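Local coordinates for stage II sporulation protein E (SpoIIE) (Moorella thermoacetica, PDB 3ZT9) that probably works as a manganese-dependent phosphatase of the PP2C type in a bacterial stressosome adapted to control secondary messenger signalling, at residues 3-8 / 189-193; 8-14 / 183-189; 65-69 / 84-88; 99-103 / 119-124; 156-162 / 176-180. All coordinates share one frame; numbering follows the deposited sequence. Where two conformers were deposited one is given.

Interaction 1 (3-8 / 189-193); sequences KLEVGI and VIVAR. With MN (manganese (II) ion), chain D.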
# COMPACT_ATOMS: atom_id res chain seq x y z
N LYS A 3 -14.57 13.65 -5.87
CA LYS A 3 -13.16 13.35 -5.65
C LYS A 3 -12.96 12.12 -4.74
O LYS A 3 -13.76 11.87 -3.83
CB LYS A 3 -12.48 14.56 -5.01
CG LYS A 3 -11.01 14.36 -4.68
CD LYS A 3 -10.55 15.32 -3.58
CE LYS A 3 -10.71 14.69 -2.19
NZ LYS A 3 -9.98 15.44 -1.13
N LEU A 4 -11.90 11.34 -4.99
CA LEU A 4 -11.53 10.27 -4.04
C LEU A 4 -10.72 10.90 -2.91
O LEU A 4 -9.70 11.54 -3.15
CB LEU A 4 -10.74 9.16 -4.75
CG LEU A 4 -10.51 7.87 -3.97
CD1 LEU A 4 -11.82 7.05 -3.82
CD2 LEU A 4 -9.44 6.99 -4.61
N GLU A 5 -11.20 10.76 -1.67
CA GLU A 5 -10.51 11.28 -0.51
C GLU A 5 -9.42 10.29 -0.13
O GLU A 5 -9.68 9.09 -0.06
CB GLU A 5 -11.49 11.41 0.66
CG GLU A 5 -10.89 12.06 1.88
CD GLU A 5 -11.84 12.17 3.09
OE1 GLU A 5 -12.83 11.38 3.27
OE2 GLU A 5 -11.54 13.06 3.90
N VAL A 6 -8.21 10.77 0.14
CA VAL A 6 -7.14 9.82 0.51
C VAL A 6 -6.36 10.34 1.69
O VAL A 6 -5.97 11.51 1.72
CB VAL A 6 -6.11 9.60 -0.63
CG1 VAL A 6 -5.10 8.51 -0.23
CG2 VAL A 6 -6.81 9.23 -1.94
N GLY A 7 -6.15 9.47 2.68
CA GLY A 7 -5.35 9.80 3.84
C GLY A 7 -4.12 8.91 3.90
O GLY A 7 -4.18 7.70 3.60
N ILE A 8 -2.98 9.51 4.28
CA ILE A 8 -1.73 8.77 4.47
C ILE A 8 -1.20 9.02 5.87
O ILE A 8 -1.17 10.16 6.33
CB ILE A 8 -0.66 9.26 3.48
CG1 ILE A 8 -1.08 8.92 2.05
CG2 ILE A 8 0.69 8.64 3.81
CD1 ILE A 8 -0.05 9.40 0.99
N VAL A 189 0.03 3.56 6.59
CA VAL A 189 -1.37 3.27 6.32
C VAL A 189 -1.89 4.23 5.29
O VAL A 189 -1.63 5.43 5.42
CB VAL A 189 -2.26 3.53 7.57
CG1 VAL A 189 -3.69 2.96 7.30
CG2 VAL A 189 -1.66 2.91 8.81
N ILE A 190 -2.69 3.73 4.34
CA ILE A 190 -3.44 4.58 3.41
C ILE A 190 -4.92 4.21 3.49
O ILE A 190 -5.24 3.03 3.56
CB ILE A 190 -2.99 4.34 1.95
CG1 ILE A 190 -1.54 4.80 1.79
CG2 ILE A 190 -3.87 5.12 0.99
CD1 ILE A 190 -0.98 4.49 0.36
N VAL A 191 -5.83 5.19 3.53
CA VAL A 191 -7.25 4.91 3.34
C VAL A 191 -7.71 5.81 2.20
O VAL A 191 -7.35 6.97 2.22
CB VAL A 191 -8.05 5.25 4.60
CG1 VAL A 191 -9.56 5.27 4.30
CG2 VAL A 191 -7.70 4.24 5.77
N ALA A 192 -8.47 5.27 1.26
CA ALA A 192 -9.04 6.02 0.12
C ALA A 192 -10.53 5.72 0.06
O ALA A 192 -10.93 4.56 0.15
CB ALA A 192 -8.38 5.61 -1.18
N ARG A 193 -11.37 6.74 -0.08
CA ARG A 193 -12.80 6.46 -0.17
C ARG A 193 -13.53 7.57 -0.87
O ARG A 193 -13.03 8.69 -0.92
CB ARG A 193 -13.35 6.31 1.23
CG ARG A 193 -13.13 7.55 2.07
CD ARG A 193 -13.40 7.27 3.55
NE ARG A 193 -13.31 8.52 4.27
CZ ARG A 193 -13.61 8.68 5.55
NH1 ARG A 193 -13.99 7.64 6.28
NH2 ARG A 193 -13.51 9.87 6.07
OXT ARG A 193 -14.64 7.34 -1.34
MN MN D . -16.42 8.77 -1.78
O HOH W 1 -15.19 9.58 -3.43
O HOH W 2 -15.54 10.15 -0.19
O HOH W 3 -17.65 8.17 -0.09
O HOH W 4 -18.00 10.34 -1.92
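Glu5 and Arg193 run alongside each other toward the same end and meet as a salt bridge in which OE1 takes two donors. Arg193 NE stands 3.1 Å from Glu5 OE1 and Arg193 NH2 3.3 Å from the same oxygen. OE1 lies in the guanidinium plane, at its edge, whereas both nitrogens approach from one face of the carboxylate; the two planes are 37° apart. Arg193 CG sits between its backbone N and carbonyl carbon (chi1 59°), and from there the chain runs extended to NE. Glu5 OE2 is taken by Ala169 N, and the other guanidinium hydrogens by the carbonyls of Leu162, Asn164 and Leu167. Beneath these side chains, strands 6-11 and 187-192 pair antiparallel at the edge of one of the two sheets of a PP2C-like sandwich; Gly7 N donates to Val191 O (2.8 Å). The Val6, Ile8, Ile190 and Ala192 side chains share the face turned to the other sheet: Val6 CG1 meets Ile190 CG2 at a slant, 3.8 Å away, and Ile8 lies alongside Ile190. Leu4 CD2 touches Ala192 CB at 3.8 Å. The C-terminal Arg193 OXT binds a manganese ion at 2.3 Å, which Glu141 and four waters complete.

Interaction 2 (8-14 / 183-189); sequences IYTRARE and RDDDVAV. With MN (manganese (II) ion), chain C.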
# COMPACT_ATOMS: atom_id res chain seq x y z
N ILE A 8 -2.98 9.51 4.28
CA ILE A 8 -1.73 8.77 4.47
C ILE A 8 -1.20 9.02 5.87
O ILE A 8 -1.17 10.16 6.33
CB ILE A 8 -0.66 9.26 3.48
CG1 ILE A 8 -1.08 8.92 2.05
CG2 ILE A 8 0.69 8.64 3.81
CD1 ILE A 8 -0.05 9.40 0.99
N TYR A 9 -0.68 7.98 6.52
CA TYR A 9 0.03 8.14 7.79
C TYR A 9 1.24 7.24 7.81
O TYR A 9 1.15 6.08 7.41
CB TYR A 9 -0.86 7.75 8.95
CG TYR A 9 -0.18 7.73 10.31
CD1 TYR A 9 -0.09 8.90 11.07
CD2 TYR A 9 0.32 6.54 10.86
CE1 TYR A 9 0.52 8.90 12.33
CE2 TYR A 9 0.93 6.54 12.15
CZ TYR A 9 1.00 7.71 12.87
OH TYR A 9 1.59 7.71 14.13
N THR A 10 2.37 7.75 8.28
CA THR A 10 3.53 6.86 8.52
C THR A 10 4.16 7.27 9.86
O THR A 10 4.00 8.43 10.32
CB THR A 10 4.65 6.97 7.42
OG1 THR A 10 5.23 8.28 7.41
CG2 THR A 10 4.10 6.65 6.01
N ARG A 11 4.84 6.32 10.48
CA ARG A 11 5.52 6.57 11.75
C ARG A 11 6.71 5.63 11.83
O ARG A 11 6.58 4.42 11.66
CB ARG A 11 4.59 6.31 12.96
CG ARG A 11 5.22 6.75 14.27
CD ARG A 11 4.34 6.44 15.48
NE ARG A 11 4.12 5.00 15.62
CZ ARG A 11 3.09 4.45 16.28
NH1 ARG A 11 2.19 5.22 16.88
NH2 ARG A 11 2.98 3.14 16.34
N ALA A 12 7.88 6.20 12.11
CA ALA A 12 9.07 5.35 12.27
C ALA A 12 8.97 4.49 13.53
O ALA A 12 8.43 4.92 14.55
CB ALA A 12 10.31 6.22 12.36
N ARG A 13 9.57 3.30 13.45
CA ARG A 13 9.89 2.51 14.62
C ARG A 13 10.48 3.40 15.72
O ARG A 13 11.35 4.23 15.46
CB ARG A 13 10.90 1.39 14.25
CG ARG A 13 11.39 0.57 15.48
CD ARG A 13 12.57 -0.30 15.14
NE ARG A 13 13.19 -0.85 16.34
CZ ARG A 13 13.17 -2.13 16.67
NH1 ARG A 13 12.58 -3.03 15.88
NH2 ARG A 13 13.77 -2.53 17.78
N GLU A 14 10.03 3.18 16.95
CA GLU A 14 10.50 3.96 18.10
C GLU A 14 12.02 4.01 18.17
O GLU A 14 12.68 2.99 18.03
CB GLU A 14 9.95 3.28 19.35
CG GLU A 14 10.08 3.98 20.66
CD GLU A 14 9.47 3.10 21.72
OE1 GLU A 14 9.36 1.87 21.49
OE2 GLU A 14 9.07 3.62 22.77
N ARG A 183 4.78 -0.08 18.12
CA ARG A 183 5.82 0.93 18.25
C ARG A 183 7.20 0.31 17.95
O ARG A 183 8.17 1.03 17.65
CB ARG A 183 5.69 1.67 19.59
CG ARG A 183 6.62 2.87 19.76
CD ARG A 183 6.11 4.18 19.13
NE ARG A 183 4.81 4.61 19.65
CZ ARG A 183 4.55 4.84 20.93
NH1 ARG A 183 5.48 4.68 21.86
NH2 ARG A 183 3.33 5.23 21.29
N ASP A 184 7.28 -1.03 17.89
CA ASP A 184 8.54 -1.68 17.58
C ASP A 184 8.77 -1.93 16.07
O ASP A 184 9.73 -2.58 15.67
CB ASP A 184 8.71 -2.98 18.40
CG ASP A 184 7.76 -4.09 17.99
OD1 ASP A 184 6.84 -3.85 17.19
OD2 ASP A 184 7.90 -5.23 18.46
N ASP A 185 7.94 -1.34 15.23
CA ASP A 185 8.18 -1.44 13.80
C ASP A 185 7.70 -0.15 13.20
O ASP A 185 6.93 0.59 13.84
CB ASP A 185 7.42 -2.64 13.16
CG ASP A 185 7.95 -2.98 11.76
OD1 ASP A 185 9.07 -2.50 11.42
OD2 ASP A 185 7.28 -3.70 10.99
N ASP A 186 8.15 0.13 11.99
CA ASP A 186 7.60 1.23 11.19
C ASP A 186 6.14 0.97 10.88
O ASP A 186 5.74 -0.18 10.75
CB ASP A 186 8.37 1.33 9.89
CG ASP A 186 9.85 1.58 10.13
OD1 ASP A 186 10.17 2.61 10.71
OD2 ASP A 186 10.66 0.76 9.73
N VAL A 187 5.36 2.03 10.71
CA VAL A 187 3.92 1.89 10.42
C VAL A 187 3.61 2.73 9.19
O VAL A 187 4.11 3.85 9.05
CB VAL A 187 3.07 2.33 11.62
CG1 VAL A 187 1.59 2.48 11.23
CG2 VAL A 187 3.25 1.33 12.81
N ALA A 188 2.78 2.21 8.29
CA ALA A 188 2.33 2.99 7.16
C ALA A 188 0.89 2.58 6.86
O ALA A 188 0.57 1.40 6.84
CB ALA A 188 3.20 2.71 5.92
N VAL A 189 0.03 3.56 6.59
CA VAL A 189 -1.37 3.27 6.32
C VAL A 189 -1.89 4.23 5.29
O VAL A 189 -1.63 5.43 5.42
CB VAL A 189 -2.26 3.53 7.57
CG1 VAL A 189 -3.69 2.96 7.30
CG2 VAL A 189 -1.66 2.91 8.81
MN MN C . 7.43 -3.97 8.82
O HOH W 5 5.99 2.98 15.23
O HOH W 6 9.60 -3.52 9.09
O HOH W 7 6.82 -1.86 8.82
O HOH W 8 8.50 -5.93 8.78
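Tyr9 and Val189 form a hydrogen-bonded antiparallel pair, and Arg11 with Val187 forms the next one, so that backbone bonds zip strands 6-11 and 187-192 together up to the point where the chains leave the sheet. Beyond it the pairing continues by other means: Glu14 N donates to Arg183 O at 2.9 Å, while Arg13 N reaches Asp186 OD1, also at 2.9 Å and from above the carboxylate plane. That oxygen takes a second bond from Gly20 N.

Apolar contact is sparse. Val187 CG1 stands at the edge of the Tyr9 ring, 4.2 Å from CE2, and the ring packs on helix 169-180.

Among the charged groups, the guanidinium planes of Arg11 and Arg183 are nearly perpendicular (87°), with Arg183 NE over the centre of the Arg11 face, 3.8 Å from CZ. Arg11 bends at chi3 (62°), and its NE donates to a water at 2.8 Å that in turn donates to Asp185 O. Glu14 OE2 and Arg183 NH1 make only a long salt bridge.

Metal bonding is the last kind. Asp185 OD2 holds a manganese ion at 2.2 Å, with Asp38, Asp150 and three waters completing six ligands; one of these waters donates to Asp186 O. The chemistry implies that the turn carrying the ligand Asp185 is positioned mainly through main-chain and carboxylate bonds to segment 8-14, while the closeness of the two arginines is probably eased by the water on Arg11 NE and by weak bonds from Arg11 NH2 to the carbonyls of Gly181 and Arg182.

Interaction 3 (65-69 / 84-88); sequences LVNIF and AALCR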
# COMPACT_ATOMS: atom_id res chain seq x y z
N LEU A 65 0.80 -3.80 -13.93
CA LEU A 65 1.38 -4.21 -12.66
C LEU A 65 2.55 -5.21 -12.84
O LEU A 65 3.49 -5.21 -12.05
CB LEU A 65 0.28 -4.80 -11.75
CG LEU A 65 -0.48 -3.75 -10.94
CD1 LEU A 65 -1.21 -2.81 -11.91
CD2 LEU A 65 -1.48 -4.44 -9.96
N VAL A 66 2.49 -6.07 -13.85
CA VAL A 66 3.58 -7.02 -14.02
C VAL A 66 4.88 -6.27 -14.26
O VAL A 66 5.89 -6.52 -13.59
CB VAL A 66 3.30 -8.00 -15.19
CG1 VAL A 66 4.59 -8.73 -15.60
CG2 VAL A 66 2.17 -8.97 -14.78
N ASN A 67 4.85 -5.36 -15.22
CA ASN A 67 6.02 -4.53 -15.49
C ASN A 67 6.42 -3.71 -14.26
O ASN A 67 7.61 -3.63 -13.93
CB ASN A 67 5.76 -3.59 -16.65
CG ASN A 67 7.04 -2.96 -17.16
OD1 ASN A 67 7.92 -3.64 -17.69
ND2 ASN A 67 7.16 -1.65 -16.99
N ILE A 68 5.45 -3.13 -13.58
CA ILE A 68 5.75 -2.27 -12.43
C ILE A 68 6.53 -3.03 -11.36
O ILE A 68 7.56 -2.55 -10.88
CB ILE A 68 4.49 -1.68 -11.82
CG1 ILE A 68 3.91 -0.58 -12.72
CG2 ILE A 68 4.79 -1.09 -10.42
CD1 ILE A 68 2.43 -0.29 -12.43
N PHE A 69 6.09 -4.24 -11.03
CA PHE A 69 6.73 -5.00 -9.96
C PHE A 69 8.06 -5.57 -10.41
O PHE A 69 8.98 -5.63 -9.62
CB PHE A 69 5.77 -6.11 -9.46
CG PHE A 69 4.82 -5.63 -8.40
CD1 PHE A 69 5.19 -5.66 -7.07
CD2 PHE A 69 3.62 -5.09 -8.75
CE1 PHE A 69 4.33 -5.18 -6.07
CE2 PHE A 69 2.73 -4.62 -7.77
CZ PHE A 69 3.09 -4.67 -6.42
N ALA A 84 5.94 -4.84 -1.08
CA ALA A 84 5.13 -3.69 -1.54
C ALA A 84 3.78 -4.14 -2.09
O ALA A 84 3.64 -5.25 -2.58
CB ALA A 84 5.89 -2.94 -2.66
N ALA A 85 2.81 -3.25 -2.00
CA ALA A 85 1.48 -3.49 -2.55
C ALA A 85 1.17 -2.30 -3.43
O ALA A 85 1.56 -1.19 -3.11
CB ALA A 85 0.47 -3.54 -1.42
N LEU A 86 0.42 -2.53 -4.51
CA LEU A 86 -0.08 -1.44 -5.32
C LEU A 86 -1.52 -1.78 -5.71
O LEU A 86 -1.83 -2.92 -6.09
CB LEU A 86 0.77 -1.34 -6.58
CG LEU A 86 0.27 -0.37 -7.65
CD1 LEU A 86 0.30 1.00 -7.10
CD2 LEU A 86 1.18 -0.49 -8.88
N CYS A 87 -2.37 -0.78 -5.59
CA CYS A 87 -3.76 -0.85 -6.07
C CYS A 87 -3.91 0.17 -7.16
O CYS A 87 -3.50 1.32 -6.99
CB CYS A 87 -4.77 -0.47 -4.98
SG CYS A 87 -4.97 -1.62 -3.63
N ARG A 88 -4.52 -0.21 -8.26
CA ARG A 88 -4.73 0.73 -9.36
C ARG A 88 -6.24 0.83 -9.48
O ARG A 88 -6.90 -0.16 -9.75
CB ARG A 88 -4.12 0.20 -10.66
CG ARG A 88 -4.41 1.07 -11.92
CD ARG A 88 -3.76 0.40 -13.19
NE ARG A 88 -3.78 1.24 -14.39
CZ ARG A 88 -4.84 1.40 -15.16
NH1 ARG A 88 -5.99 0.80 -14.86
NH2 ARG A 88 -4.77 2.17 -16.24
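Ala84 O meets two groups: Val101 N of the neighbouring strand, which donates a backbone bond, and the edge of the Phe69 ring, whose CE1 lies 3.6 Å from the oxygen. The oxygen lies close to the ring plane, as does Leu86 N, which is 3.9 Å from Phe69 CZ. The ring therefore meets the strand with its rim, and its aromatic hydrogens face a main chain whose own polar groups are already engaged in the sheet.

The rest of the contact is mostly hydrocarbon. Leu86 is the side chain on which the helix converges. Its CB meets Phe69 CE2 at 4.0 Å, and its CD2 is touched by Ile68 CD1 at 3.8 Å, the two side chains standing nearly perpendicular. Leu65 comes at Leu86 on a slant, with CG 4.2 Å from CD2. Leu86 has CG anti to its backbone nitrogen (chi1 171°), which sends CG toward the helix, and CD2 then meets both Leu65 and Ile68. Further along the strand, the aliphatic part of Arg88 continues the surface, CD lying 4.3 Å from Leu65 CD1, while its NH2 bonds to Asn62 OD1.

Met57 of helix 43-60 touches both Ile68 and Phe69, so the two helices share this buried seam. Because Ala84, Leu86 and Arg88 point to the helix and Ala85 and Cys87 to the other side, the strand has an alternating pattern; a helical layer laid on the outer face of a sheet in this way is one half of the alpha-beta-beta-alpha sandwich characteristic of the PP2C fold.

Interaction 4 (99-103 / 119-124); sequences AIVGN and ATPGIL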
# COMPACT_ATOMS: atom_id res chain seq x y z
N ALA A 99 -1.98 -5.86 -6.55
CA ALA A 99 -1.07 -7.01 -6.30
C ALA A 99 -0.16 -6.70 -5.13
O ALA A 99 0.04 -5.53 -4.79
CB ALA A 99 -0.26 -7.31 -7.55
N ILE A 100 0.40 -7.75 -4.53
CA ILE A 100 1.24 -7.58 -3.35
C ILE A 100 2.38 -8.56 -3.44
O ILE A 100 2.14 -9.74 -3.67
CB ILE A 100 0.48 -7.92 -2.02
CG1 ILE A 100 -0.83 -7.12 -1.94
CG2 ILE A 100 1.37 -7.62 -0.79
CD1 ILE A 100 -1.77 -7.68 -0.89
N VAL A 101 3.61 -8.08 -3.27
CA VAL A 101 4.74 -8.99 -3.10
C VAL A 101 5.18 -8.83 -1.65
O VAL A 101 5.57 -7.75 -1.22
CB VAL A 101 5.91 -8.71 -4.09
CG1 VAL A 101 7.09 -9.62 -3.78
CG2 VAL A 101 5.43 -8.95 -5.51
N GLY A 102 5.09 -9.91 -0.88
CA GLY A 102 5.46 -9.85 0.51
C GLY A 102 4.23 -9.68 1.39
O GLY A 102 3.17 -10.18 1.05
N ASN A 103 4.37 -9.01 2.52
CA ASN A 103 3.27 -9.04 3.50
C ASN A 103 2.63 -7.68 3.79
O ASN A 103 2.21 -7.42 4.88
CB ASN A 103 3.73 -9.67 4.80
CG ASN A 103 4.71 -8.80 5.55
OD1 ASN A 103 5.30 -7.89 4.96
ND2 ASN A 103 4.89 -9.07 6.84
N ALA A 119 -1.64 -12.00 -1.43
CA ALA A 119 -0.25 -11.62 -1.61
C ALA A 119 0.50 -12.76 -2.26
O ALA A 119 0.19 -13.92 -2.04
CB ALA A 119 0.42 -11.30 -0.25
N THR A 120 1.50 -12.39 -3.04
CA THR A 120 2.47 -13.38 -3.52
C THR A 120 3.72 -13.28 -2.67
O THR A 120 4.23 -12.21 -2.51
CB THR A 120 2.82 -13.12 -5.00
OG1 THR A 120 3.87 -12.16 -5.09
CG2 THR A 120 1.62 -12.59 -5.74
N PRO A 121 4.21 -14.40 -2.12
CA PRO A 121 5.41 -14.33 -1.28
C PRO A 121 6.63 -13.84 -2.06
O PRO A 121 6.75 -14.02 -3.27
CB PRO A 121 5.62 -15.78 -0.82
CG PRO A 121 4.95 -16.61 -1.83
CD PRO A 121 3.78 -15.80 -2.33
N GLY A 122 7.55 -13.20 -1.36
CA GLY A 122 8.78 -12.79 -1.99
C GLY A 122 9.31 -11.51 -1.38
O GLY A 122 8.67 -10.93 -0.52
N ILE A 123 10.46 -11.08 -1.86
CA ILE A 123 11.08 -9.83 -1.42
C ILE A 123 11.63 -9.15 -2.67
O ILE A 123 12.51 -9.70 -3.32
CB ILE A 123 12.26 -10.04 -0.44
CG1 ILE A 123 11.75 -10.69 0.85
CG2 ILE A 123 12.98 -8.66 -0.15
CD1 ILE A 123 12.84 -11.10 1.83
N LEU A 124 11.12 -7.98 -2.99
CA LEU A 124 11.56 -7.28 -4.19
C LEU A 124 13.03 -6.95 -4.02
O LEU A 124 13.43 -6.41 -2.98
CB LEU A 124 10.71 -6.02 -4.45
CG LEU A 124 9.22 -6.37 -4.68
CD1 LEU A 124 8.36 -5.09 -4.57
CD2 LEU A 124 9.01 -7.07 -5.98
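Val101 overlaps the bend of segment 119-124 with CG1, which lies 3.8 Å from Gly122 C and 3.9 Å from Leu124 CD2. Its other branch, CG2, reaches Thr120 OG1 at 3.6 Å, so one isopropyl group is straddled by the chain from Thr120 to Leu124. Having CG1 anti to the backbone nitrogen (chi1 175°) aims that branch at Gly122, whereas CG2 turns to the threonine. Leu124 meets Val101 obliquely and also packs on Leu76 of helix 65-76.

Two straight main-chain bonds hold the segments in line. Thr120 N donates to Ile100 O at 2.8 Å, and Thr120 O accepts from Gly102 N at 2.9 Å; the two bonds flank Val101, which is bridged to Thr120. Thr120 OG1 adds a weak bond to the same Ile100 O. In the fold, the loop between strands 113-115 and 135-138 is thereby stitched to the end of strand 95-101, a member of the second sheet of the sandwich, where that strand gives way to the turn leading into strand 105-110. In that turn Asn103, two residues past the strand, donates from ND2 to OD2 of the manganese ligand Asp150 and is a second-shell residue of that site.

On the other side of Thr120, Ala119 leans its methyl on Ile100, CB to CB at 3.8 Å, and stands 3.2 Å from Gly102 O. Gly102 and Gly122 both have backbone angles at which a CB would be jammed against the preceding carbonyl oxygen, so each position calls for glycine. Their bare backbones lie against one another, Gly102 CA 3.5 Å from Gly122 O.

Interaction 5 (156-162 / 176-180); sequences AVPLALL and IGEKY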
# COMPACT_ATOMS: atom_id res chain seq x y z
N ALA A 156 -6.57 -6.14 12.24
CA ALA A 156 -6.70 -5.30 13.44
C ALA A 156 -7.71 -4.17 13.35
O ALA A 156 -8.25 -3.75 14.37
CB ALA A 156 -5.32 -4.72 13.83
N VAL A 157 -7.97 -3.64 12.15
CA VAL A 157 -8.76 -2.42 12.03
C VAL A 157 -10.24 -2.76 11.96
O VAL A 157 -10.64 -3.53 11.10
CB VAL A 157 -8.37 -1.62 10.75
CG1 VAL A 157 -9.12 -0.31 10.69
CG2 VAL A 157 -6.90 -1.35 10.74
N PRO A 158 -11.06 -2.23 12.90
CA PRO A 158 -12.49 -2.49 12.75
C PRO A 158 -13.00 -1.83 11.45
O PRO A 158 -12.79 -0.65 11.21
CB PRO A 158 -13.12 -1.88 14.01
CG PRO A 158 -12.07 -1.05 14.62
CD PRO A 158 -10.75 -1.40 14.08
N LEU A 159 -13.62 -2.65 10.61
CA LEU A 159 -14.03 -2.25 9.27
C LEU A 159 -14.89 -1.00 9.28
O LEU A 159 -14.68 -0.09 8.49
CB LEU A 159 -14.81 -3.37 8.60
CG LEU A 159 -14.05 -4.67 8.32
CD1 LEU A 159 -14.95 -5.64 7.58
CD2 LEU A 159 -12.77 -4.40 7.53
N ALA A 160 -15.86 -0.97 10.17
CA ALA A 160 -16.85 0.11 10.25
C ALA A 160 -16.19 1.46 10.51
O ALA A 160 -16.74 2.48 10.17
CB ALA A 160 -17.83 -0.19 11.33
N LEU A 161 -14.99 1.47 11.08
CA LEU A 161 -14.33 2.73 11.34
C LEU A 161 -14.01 3.43 10.00
O LEU A 161 -14.00 4.68 9.88
CB LEU A 161 -13.07 2.44 12.16
CG LEU A 161 -12.29 3.61 12.71
CD1 LEU A 161 -13.14 4.50 13.65
CD2 LEU A 161 -11.05 3.04 13.43
N LEU A 162 -13.77 2.62 8.96
CA LEU A 162 -13.47 3.17 7.64
C LEU A 162 -14.68 3.89 7.01
O LEU A 162 -14.50 4.77 6.18
CB LEU A 162 -12.93 2.06 6.73
CG LEU A 162 -11.78 1.25 7.38
CD1 LEU A 162 -11.46 0.00 6.56
CD2 LEU A 162 -10.55 2.07 7.54
N ILE A 176 -5.94 5.43 13.14
CA ILE A 176 -5.62 4.01 12.92
C ILE A 176 -4.17 3.71 13.23
O ILE A 176 -3.88 2.75 13.94
CB ILE A 176 -5.99 3.59 11.51
CG1 ILE A 176 -7.52 3.54 11.40
CG2 ILE A 176 -5.37 2.21 11.19
CD1 ILE A 176 -8.03 3.35 9.93
N GLY A 177 -3.26 4.52 12.72
CA GLY A 177 -1.84 4.29 12.98
C GLY A 177 -1.51 4.36 14.46
O GLY A 177 -0.74 3.56 14.97
N GLU A 178 -2.11 5.32 15.17
CA GLU A 178 -1.85 5.52 16.59
C GLU A 178 -2.49 4.44 17.47
O GLU A 178 -1.84 3.96 18.42
CB GLU A 178 -2.33 6.93 17.02
CG GLU A 178 -1.40 7.98 16.49
CD GLU A 178 -1.89 9.39 16.68
OE1 GLU A 178 -3.10 9.59 16.76
OE2 GLU A 178 -1.03 10.28 16.69
N LYS A 179 -3.69 4.00 17.14
CA LYS A 179 -4.38 2.98 17.96
C LYS A 179 -3.81 1.61 17.71
O LYS A 179 -3.68 0.83 18.63
CB LYS A 179 -5.88 2.89 17.62
CG LYS A 179 -6.77 3.92 18.26
CD LYS A 179 -6.79 3.79 19.77
CE LYS A 179 -7.78 4.81 20.38
NZ LYS A 179 -7.50 4.98 21.83
N TYR A 180 -3.52 1.31 16.45
CA TYR A 180 -3.21 -0.07 16.05
C TYR A 180 -1.75 -0.31 15.67
O TYR A 180 -1.32 -1.45 15.54
CB TYR A 180 -4.13 -0.48 14.90
CG TYR A 180 -5.57 -0.40 15.32
CD1 TYR A 180 -6.07 -1.25 16.32
CD2 TYR A 180 -6.42 0.56 14.77
CE1 TYR A 180 -7.37 -1.16 16.73
CE2 TYR A 180 -7.74 0.64 15.18
CZ TYR A 180 -8.19 -0.21 16.16
OH TYR A 180 -9.49 -0.12 16.56
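Ala156 lays its carbonyl oxygen over one face of the Tyr180 ring, offset toward the rim, with O 3.6 Å from CE1; the opposite face is covered by CB of Lys179, the preceding residue of the helix. The Ala156 methyl adds a looser touch on the same aromatic.

Val157, which is buried, packs on Ile176. The two side chains are nearly perpendicular, and the valine uses both branches, CG1 lying 3.9 Å from Ile176 CD1 and CG2 3.9 Å from Ile176 CG2. Next, Pro158 and the tyrosine approach each other head-on: Pro158 CD is 3.1 Å from Tyr180 OH and 3.5 Å from Tyr180 CZ, so the phenol end is pressed against the pyrrolidine.

After a turn through Leu159 and Ala160, Leu161 passes Ile176 antiparallel to it, its CD2 4.1 Å from CG1, and the same methyl stands at the edge of the Tyr180 ring. Leu162 closes the sequence with CD2 3.7 Å from Ile176 CD1. In Ile176, chi1 of -72° and an extended chi2 carry CD1 out to meet both Val157 CG1 and Leu162 CD2.

Leu162 also packs on Leu109 of strand 105-110, and Ile152 backs both Ile176 and Tyr180. Such hydrophobic seating of a connecting segment against the end of helix 169-180, over the 6-11/187-192 sheet, belongs to the outer helical layer of a PP2C-type sandwich.

Overall arrangement
Interactions 1 and 2 share the same antiparallel pair of strands, 6-11 and 187-192, and differ along its length: interaction 1 is largely buried, with an ion pair and a manganese at the C-terminus, whereas interaction 2 opens into partly exposed charged groups near the pair of manganese sites that share Asp38. Interaction 3 is buried and almost wholly apolar; it touches interaction 4, where neighbouring strands 82-90 and 95-101 of the second sheet meet, and there main-chain bonds reappear to fix a loop. Interaction 5 covers the first sheet from the outside, reaching both interaction 1, through Leu162 and Ile176, and interaction 2, through Tyr9; it lies on the opposite side of the chain's centre from interaction 3.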